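Local coordinates for hypothetical protein TTHA0636 (Thermus thermophilus HB8, PDB 1WWP), which is of unknown function but probably acts as a substrate-binding partner of a nucleotidyltransferase, at residues Leu69-Met80 and Asp105-Arg116. Sequence-based numbering, arbitrary orientation.
Sequences LRDEEARLALGM and DYARLMEQVLGR
E73 and R116 form the salt bridge across this helix pair. R116 NH1 donates to E73 OE1 at 3.0 Å, on the syn side of the carboxylate, whose plane is turned 35° from the guanidinium; the R116 NH2 to E73 OE2 approach is modelled very short and its exact length is doubtful. E73 OE1 also takes the backbone N of R70 at 2.7 Å through its anti lone pair, a nearly straight bond (171°) that ties the carboxylate to the N-cap residue of its own helix. A glutamine in place of E73 would probably leave the R116 guanidinium without its countercharge. At the other end, aromatic contacts take over: the M80 chain (a selenomethionine), with CG anti to its backbone N, slides over one Y106 face, CG lying 3.8 Å from the ring centroid, while its SE sits obliquely to the Y106 ring in a Met-aromatic contact. L76 CD2 meets the ring edge at Y106 CE1, 3.5 Å away, and Y106 OH bonds to D83. Apolar contacts place L76 CD1 on L109 CG (4.0 Å) in the middle and L69 CD2 on V113 CG2 (3.6 Å) at the salt-bridge end. The buried side, where M80 meets F30, F34 and F37 of helix 20-49, is part of the core of an all-helical bundle, the two segments crossing at -123°.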
ATOM      1  N   LEU A  69      -4.952  21.773  12.752  1.00 50.82           N
ATOM      2  CA  LEU A  69      -6.126  21.115  12.207  1.00 50.34           C
ATOM      3  C   LEU A  69      -7.336  21.498  13.025  1.00 54.66           C
ATOM      4  O   LEU A  69      -7.329  21.366  14.246  1.00 56.20           O
ATOM      5  CB  LEU A  69      -5.991  19.598  12.281  1.00 39.95           C
ATOM      6  CG  LEU A  69      -4.953  18.812  11.494  1.00 46.77           C
ATOM      7  CD1 LEU A  69      -5.050  17.371  11.933  1.00 30.58           C
ATOM      8  CD2 LEU A  69      -5.191  18.938   9.977  1.00 47.58           C
ATOM      9  N   ARG A  70      -8.378  21.979  12.361  1.00 58.69           N
ATOM     10  CA  ARG A  70      -9.598  22.300  13.072  1.00 60.21           C
ATOM     11  C   ARG A  70     -10.146  20.924  13.423  1.00 64.56           C
ATOM     12  O   ARG A  70      -9.751  19.930  12.807  1.00 64.62           O
ATOM     13  CB  ARG A  70     -10.570  23.041  12.162  1.00 64.10           C
ATOM     14  CG  ARG A  70     -10.063  24.394  11.693  1.00 68.16           C
ATOM     15  CD  ARG A  70      -9.656  25.275  12.868  1.00 70.58           C
ATOM     16  NE  ARG A  70      -9.291  26.617  12.430  1.00 69.46           N
ATOM     17  CZ  ARG A  70      -8.341  27.355  12.992  1.00 67.53           C
ATOM     18  NH1 ARG A  70      -7.648  26.884  14.025  1.00 62.35           N
ATOM     19  NH2 ARG A  70      -8.085  28.564  12.514  1.00 62.66           N
ATOM     20  N   ASP A  71     -11.041  20.850  14.401  1.00 65.72           N
ATOM     21  CA  ASP A  71     -11.587  19.560  14.804  1.00 67.01           C
ATOM     22  C   ASP A  71     -12.141  18.758  13.632  1.00 66.81           C
ATOM     23  O   ASP A  71     -11.904  17.555  13.540  1.00 65.64           O
ATOM     24  CB  ASP A  71     -12.661  19.747  15.880  1.00 71.94           C
ATOM     25  CG  ASP A  71     -12.069  20.019  17.262  1.00 79.58           C
ATOM     26  OD1 ASP A  71     -12.845  20.324  18.193  1.00 85.63           O
ATOM     27  OD2 ASP A  71     -10.832  19.922  17.429  1.00 78.84           O
ATOM     28  N   GLU A  72     -12.864  19.415  12.727  1.00 67.53           N
ATOM     29  CA  GLU A  72     -13.429  18.713  11.576  1.00 67.43           C
ATOM     30  C   GLU A  72     -12.335  18.155  10.663  1.00 59.24           C
ATOM     31  O   GLU A  72     -12.437  17.032  10.172  1.00 54.50           O
ATOM     32  CB  GLU A  72     -14.353  19.636  10.774  1.00 77.16           C
ATOM     33  CG  GLU A  72     -15.038  18.927   9.609  1.00 92.15           C
ATOM     34  CD  GLU A  72     -16.041  19.804   8.880  1.00100.41           C
ATOM     35  OE1 GLU A  72     -15.638  20.857   8.338  1.00105.19           O
ATOM     36  OE2 GLU A  72     -17.235  19.433   8.845  1.00104.94           O
ATOM     37  N   GLU A  73     -11.293  18.944  10.429  1.00 53.36           N
ATOM     38  CA  GLU A  73     -10.188  18.489   9.591  1.00 49.61           C
ATOM     39  C   GLU A  73      -9.550  17.284  10.289  1.00 45.47           C
ATOM     40  O   GLU A  73      -9.280  16.251   9.663  1.00 43.78           O
ATOM     41  CB  GLU A  73      -9.145  19.597   9.430  1.00 52.29           C
ATOM     42  CG  GLU A  73      -9.664  20.889   8.838  1.00 59.01           C
ATOM     43  CD  GLU A  73      -8.572  21.940   8.704  1.00 67.06           C
ATOM     44  OE1 GLU A  73      -7.976  22.318   9.735  1.00 66.05           O
ATOM     45  OE2 GLU A  73      -8.306  22.385   7.565  1.00 68.78           O
ATOM     46  N   ALA A  74      -9.321  17.421  11.594  1.00 45.25           N
ATOM     47  CA  ALA A  74      -8.715  16.346  12.386  1.00 40.08           C
ATOM     48  C   ALA A  74      -9.453  15.038  12.172  1.00 37.31           C
ATOM     49  O   ALA A  74      -8.838  14.036  11.837  1.00 39.28           O
ATOM     50  CB  ALA A  74      -8.708  16.707  13.879  1.00 38.88           C
ATOM     51  N   ARG A  75     -10.777  15.039  12.354  1.00 43.22           N
ATOM     52  CA  ARG A  75     -11.558  13.823  12.167  1.00 40.40           C
ATOM     53  C   ARG A  75     -11.439  13.267  10.745  1.00 40.35           C
ATOM     54  O   ARG A  75     -11.341  12.061  10.550  1.00 39.07           O
ATOM     55  CB  ARG A  75     -13.029  14.078  12.515  1.00 57.46           C
ATOM     56  CG  ARG A  75     -13.272  14.220  14.009  1.00 66.19           C
ATOM     57  CD  ARG A  75     -12.881  12.929  14.729  1.00 78.42           C
ATOM     58  NE  ARG A  75     -12.474  13.145  16.115  1.00 82.08           N
ATOM     59  CZ  ARG A  75     -11.970  12.194  16.896  1.00 86.69           C
ATOM     60  NH1 ARG A  75     -11.816  10.965  16.424  1.00 89.55           N
ATOM     61  NH2 ARG A  75     -11.606  12.471  18.141  1.00 88.98           N
ATOM     62  N   LEU A  76     -11.440  14.137   9.746  1.00 40.92           N
ATOM     63  CA  LEU A  76     -11.307  13.665   8.376  1.00 39.49           C
ATOM     64  C   LEU A  76      -9.912  13.016   8.248  1.00 38.89           C
ATOM     65  O   LEU A  76      -9.740  12.037   7.526  1.00 41.06           O
ATOM     66  CB  LEU A  76     -11.449  14.841   7.403  1.00 39.50           C
ATOM     67  CG  LEU A  76     -12.068  14.676   6.001  1.00 38.74           C
ATOM     68  CD1 LEU A  76     -11.121  15.292   4.996  1.00 39.91           C
ATOM     69  CD2 LEU A  76     -12.340  13.218   5.658  1.00 39.75           C
ATOM     70  N   ALA A  77      -8.930  13.569   8.963  1.00 36.01           N
ATOM     71  CA  ALA A  77      -7.552  13.057   8.969  1.00 39.07           C
ATOM     72  C   ALA A  77      -7.488  11.662   9.593  1.00 35.96           C
ATOM     73  O   ALA A  77      -6.844  10.761   9.061  1.00 38.19           O
ATOM     74  CB  ALA A  77      -6.639  14.008   9.748  1.00 29.71           C
ATOM     75  N   LEU A  78      -8.157  11.495  10.729  1.00 40.26           N
ATOM     76  CA  LEU A  78      -8.188  10.214  11.426  1.00 43.00           C
ATOM     77  C   LEU A  78      -8.878   9.165  10.560  1.00 45.92           C
ATOM     78  O   LEU A  78      -8.577   7.970  10.645  1.00 46.42           O
ATOM     79  CB  LEU A  78      -8.924  10.359  12.764  1.00 45.70           C
ATOM     80  CG  LEU A  78      -8.228  11.219  13.822  1.00 41.70           C
ATOM     81  CD1 LEU A  78      -9.205  11.568  14.936  1.00 44.12           C
ATOM     82  CD2 LEU A  78      -7.013  10.478  14.366  1.00 41.52           C
ATOM     83  N   GLY A  79      -9.807   9.613   9.723  1.00 41.38           N
ATOM     84  CA  GLY A  79     -10.491   8.676   8.856  1.00 37.48           C
ATOM     85  C   GLY A  79      -9.514   8.266   7.781  1.00 39.41           C
ATOM     86  O   GLY A  79      -9.544   7.143   7.278  1.00 44.64           O
HETATM   87  N   MSE A  80      -8.630   9.196   7.437  1.00 37.05           N
HETATM   88  CA  MSE A  80      -7.619   8.958   6.424  1.00 36.05           C
HETATM   89  C   MSE A  80      -6.673   7.857   6.915  1.00 35.00           C
HETATM   90  O   MSE A  80      -6.266   6.996   6.146  1.00 29.32           O
HETATM   91  CB  MSE A  80      -6.852  10.250   6.173  1.00 38.51           C
HETATM   92  CG  MSE A  80      -6.101  10.305   4.870  1.00 43.52           C
HETATM   93 SE   MSE A  80      -5.598  12.131   4.456  1.00 56.23          SE
HETATM   94  CE  MSE A  80      -4.125  12.345   5.709  1.00 54.09           C
ATOM     95  N   ASP A 105     -11.618  14.617  -0.900  1.00 47.48           N
ATOM     96  CA  ASP A 105     -11.479  15.356   0.351  1.00 48.58           C
ATOM     97  C   ASP A 105     -10.081  15.224   0.944  1.00 40.62           C
ATOM     98  O   ASP A 105      -9.512  16.207   1.409  1.00 41.77           O
ATOM     99  CB  ASP A 105     -12.507  14.878   1.375  1.00 55.49           C
ATOM    100  CG  ASP A 105     -13.935  15.181   0.954  1.00 69.78           C
ATOM    101  OD1 ASP A 105     -14.341  14.732  -0.139  1.00 76.08           O
ATOM    102  OD2 ASP A 105     -14.654  15.866   1.716  1.00 75.44           O
ATOM    103  N   TYR A 106      -9.531  14.012   0.939  1.00 43.87           N
ATOM    104  CA  TYR A 106      -8.194  13.811   1.495  1.00 41.56           C
ATOM    105  C   TYR A 106      -7.200  14.687   0.753  1.00 39.20           C
ATOM    106  O   TYR A 106      -6.377  15.362   1.370  1.00 33.74           O
ATOM    107  CB  TYR A 106      -7.762  12.349   1.394  1.00 43.33           C
ATOM    108  CG  TYR A 106      -8.610  11.399   2.188  1.00 41.58           C
ATOM    109  CD1 TYR A 106      -9.410  11.854   3.237  1.00 44.81           C
ATOM    110  CD2 TYR A 106      -8.598  10.029   1.913  1.00 41.19           C
ATOM    111  CE1 TYR A 106     -10.175  10.969   3.992  1.00 35.25           C
ATOM    112  CE2 TYR A 106      -9.365   9.132   2.669  1.00 33.40           C
ATOM    113  CZ  TYR A 106     -10.147   9.614   3.700  1.00 33.49           C
ATOM    114  OH  TYR A 106     -10.908   8.750   4.440  1.00 40.51           O
ATOM    115  N   ALA A 107      -7.298  14.692  -0.575  1.00 42.18           N
ATOM    116  CA  ALA A 107      -6.405  15.491  -1.401  1.00 37.14           C
ATOM    117  C   ALA A 107      -6.489  16.970  -1.013  1.00 42.78           C
ATOM    118  O   ALA A 107      -5.467  17.628  -0.830  1.00 44.90           O
ATOM    119  CB  ALA A 107      -6.757  15.308  -2.876  1.00 45.07           C
ATOM    120  N   ARG A 108      -7.703  17.492  -0.878  1.00 47.19           N
ATOM    121  CA  ARG A 108      -7.876  18.897  -0.515  1.00 48.94           C
ATOM    122  C   ARG A 108      -7.338  19.175   0.887  1.00 49.74           C
ATOM    123  O   ARG A 108      -6.591  20.130   1.093  1.00 51.65           O
ATOM    124  CB  ARG A 108      -9.356  19.290  -0.575  1.00 57.75           C
ATOM    125  CG  ARG A 108     -10.015  19.095  -1.940  1.00 62.88           C
ATOM    126  CD  ARG A 108     -11.520  19.333  -1.870  1.00 69.90           C
ATOM    127  NE  ARG A 108     -12.202  18.858  -3.072  1.00 75.15           N
ATOM    128  CZ  ARG A 108     -12.065  19.398  -4.279  1.00 78.42           C
ATOM    129  NH1 ARG A 108     -11.270  20.445  -4.456  1.00 82.65           N
ATOM    130  NH2 ARG A 108     -12.719  18.886  -5.314  1.00 80.15           N
ATOM    131  N   LEU A 109      -7.719  18.339   1.850  1.00 46.83           N
ATOM    132  CA  LEU A 109      -7.264  18.510   3.232  1.00 48.46           C
ATOM    133  C   LEU A 109      -5.737  18.598   3.303  1.00 44.81           C
ATOM    134  O   LEU A 109      -5.183  19.518   3.908  1.00 45.75           O
ATOM    135  CB  LEU A 109      -7.745  17.337   4.092  1.00 46.90           C
ATOM    136  CG  LEU A 109      -7.841  17.444   5.624  1.00 50.34           C
ATOM    137  CD1 LEU A 109      -7.061  16.307   6.234  1.00 40.22           C
ATOM    138  CD2 LEU A 109      -7.333  18.788   6.130  1.00 51.21           C
HETATM  139  N   MSE A 110      -5.060  17.645   2.669  1.00 42.37           N
HETATM  140  CA  MSE A 110      -3.608  17.621   2.688  1.00 41.95           C
HETATM  141  C   MSE A 110      -2.988  18.823   2.017  1.00 45.26           C
HETATM  142  O   MSE A 110      -1.977  19.350   2.490  1.00 48.12           O
HETATM  143  CB  MSE A 110      -3.083  16.331   2.051  1.00 43.27           C
HETATM  144  CG  MSE A 110      -3.434  15.088   2.866  1.00 44.00           C
HETATM  145 SE   MSE A 110      -2.555  13.427   2.383  1.00 48.30          SE
HETATM  146  CE  MSE A 110      -3.761  12.755   1.018  1.00 40.75           C
ATOM    147  N   GLU A 111      -3.592  19.258   0.916  1.00 48.00           N
ATOM    148  CA  GLU A 111      -3.097  20.411   0.177  1.00 45.78           C
ATOM    149  C   GLU A 111      -3.187  21.659   1.053  1.00 41.06           C
ATOM    150  O   GLU A 111      -2.267  22.469   1.101  1.00 43.62           O
ATOM    151  CB  GLU A 111      -3.926  20.601  -1.101  1.00 55.92           C
ATOM    152  CG  GLU A 111      -3.428  21.706  -2.030  1.00 67.10           C
ATOM    153  CD  GLU A 111      -4.196  21.770  -3.351  1.00 76.49           C
ATOM    154  OE1 GLU A 111      -3.753  22.516  -4.253  1.00 81.50           O
ATOM    155  OE2 GLU A 111      -5.237  21.086  -3.493  1.00 77.96           O
ATOM    156  N   GLN A 112      -4.303  21.797   1.754  1.00 41.18           N
ATOM    157  CA  GLN A 112      -4.531  22.943   2.620  1.00 46.92           C
ATOM    158  C   GLN A 112      -3.656  22.919   3.863  1.00 41.61           C
ATOM    159  O   GLN A 112      -3.154  23.956   4.296  1.00 40.81           O
ATOM    160  CB  GLN A 112      -6.002  22.999   3.043  1.00 53.80           C
ATOM    161  CG  GLN A 112      -6.947  23.477   1.964  1.00 66.85           C
ATOM    162  CD  GLN A 112      -8.387  23.465   2.423  1.00 73.63           C
ATOM    163  OE1 GLN A 112      -8.702  23.927   3.519  1.00 81.23           O
ATOM    164  NE2 GLN A 112      -9.273  22.939   1.585  1.00 77.85           N
ATOM    165  N   VAL A 113      -3.475  21.742   4.446  1.00 42.11           N
ATOM    166  CA  VAL A 113      -2.650  21.671   5.646  1.00 40.14           C
ATOM    167  C   VAL A 113      -1.210  21.967   5.287  1.00 38.19           C
ATOM    168  O   VAL A 113      -0.569  22.771   5.941  1.00 37.33           O
ATOM    169  CB  VAL A 113      -2.740  20.292   6.320  1.00 36.00           C
ATOM    170  CG1 VAL A 113      -1.882  20.274   7.599  1.00 41.35           C
ATOM    171  CG2 VAL A 113      -4.187  19.990   6.665  1.00 37.47           C
ATOM    172  N   LEU A 114      -0.702  21.334   4.234  1.00 42.12           N
ATOM    173  CA  LEU A 114       0.684  21.561   3.838  1.00 45.16           C
ATOM    174  C   LEU A 114       0.938  23.049   3.635  1.00 50.89           C
ATOM    175  O   LEU A 114       1.994  23.565   4.015  1.00 49.48           O
ATOM    176  CB  LEU A 114       1.011  20.779   2.564  1.00 41.82           C
ATOM    177  CG  LEU A 114       1.058  19.260   2.755  1.00 45.46           C
ATOM    178  CD1 LEU A 114       1.327  18.567   1.431  1.00 41.46           C
ATOM    179  CD2 LEU A 114       2.124  18.919   3.774  1.00 39.35           C
ATOM    180  N   GLY A 115      -0.044  23.733   3.049  1.00 52.79           N
ATOM    181  CA  GLY A 115       0.078  25.164   2.827  1.00 53.08           C
ATOM    182  C   GLY A 115       0.425  25.897   4.114  1.00 53.77           C
ATOM    183  O   GLY A 115       1.466  26.543   4.211  1.00 51.98           O
ATOM    184  N   ARG A 116      -0.446  25.789   5.111  1.00 51.34           N
ATOM    185  CA  ARG A 116      -0.216  26.439   6.392  1.00 53.42           C
ATOM    186  C   ARG A 116       1.161  26.123   6.987  1.00 53.50           C
ATOM    187  O   ARG A 116       1.732  26.940   7.706  1.00 55.22           O
ATOM    188  CB  ARG A 116      -1.292  26.013   7.390  1.00 55.53           C
ATOM    189  CG  ARG A 116      -2.709  26.175   6.889  1.00 56.93           C
ATOM    190  CD  ARG A 116      -3.698  25.530   7.843  1.00 59.33           C
ATOM    191  NE  ARG A 116      -4.995  25.355   7.205  1.00 61.99           N
ATOM    192  CZ  ARG A 116      -5.866  24.405   7.531  1.00 68.33           C
ATOM    193  NH1 ARG A 116      -5.586  23.540   8.496  1.00 66.46           N
ATOM    194  NH2 ARG A 116      -7.012  24.308   6.872  1.00 71.22           N
TER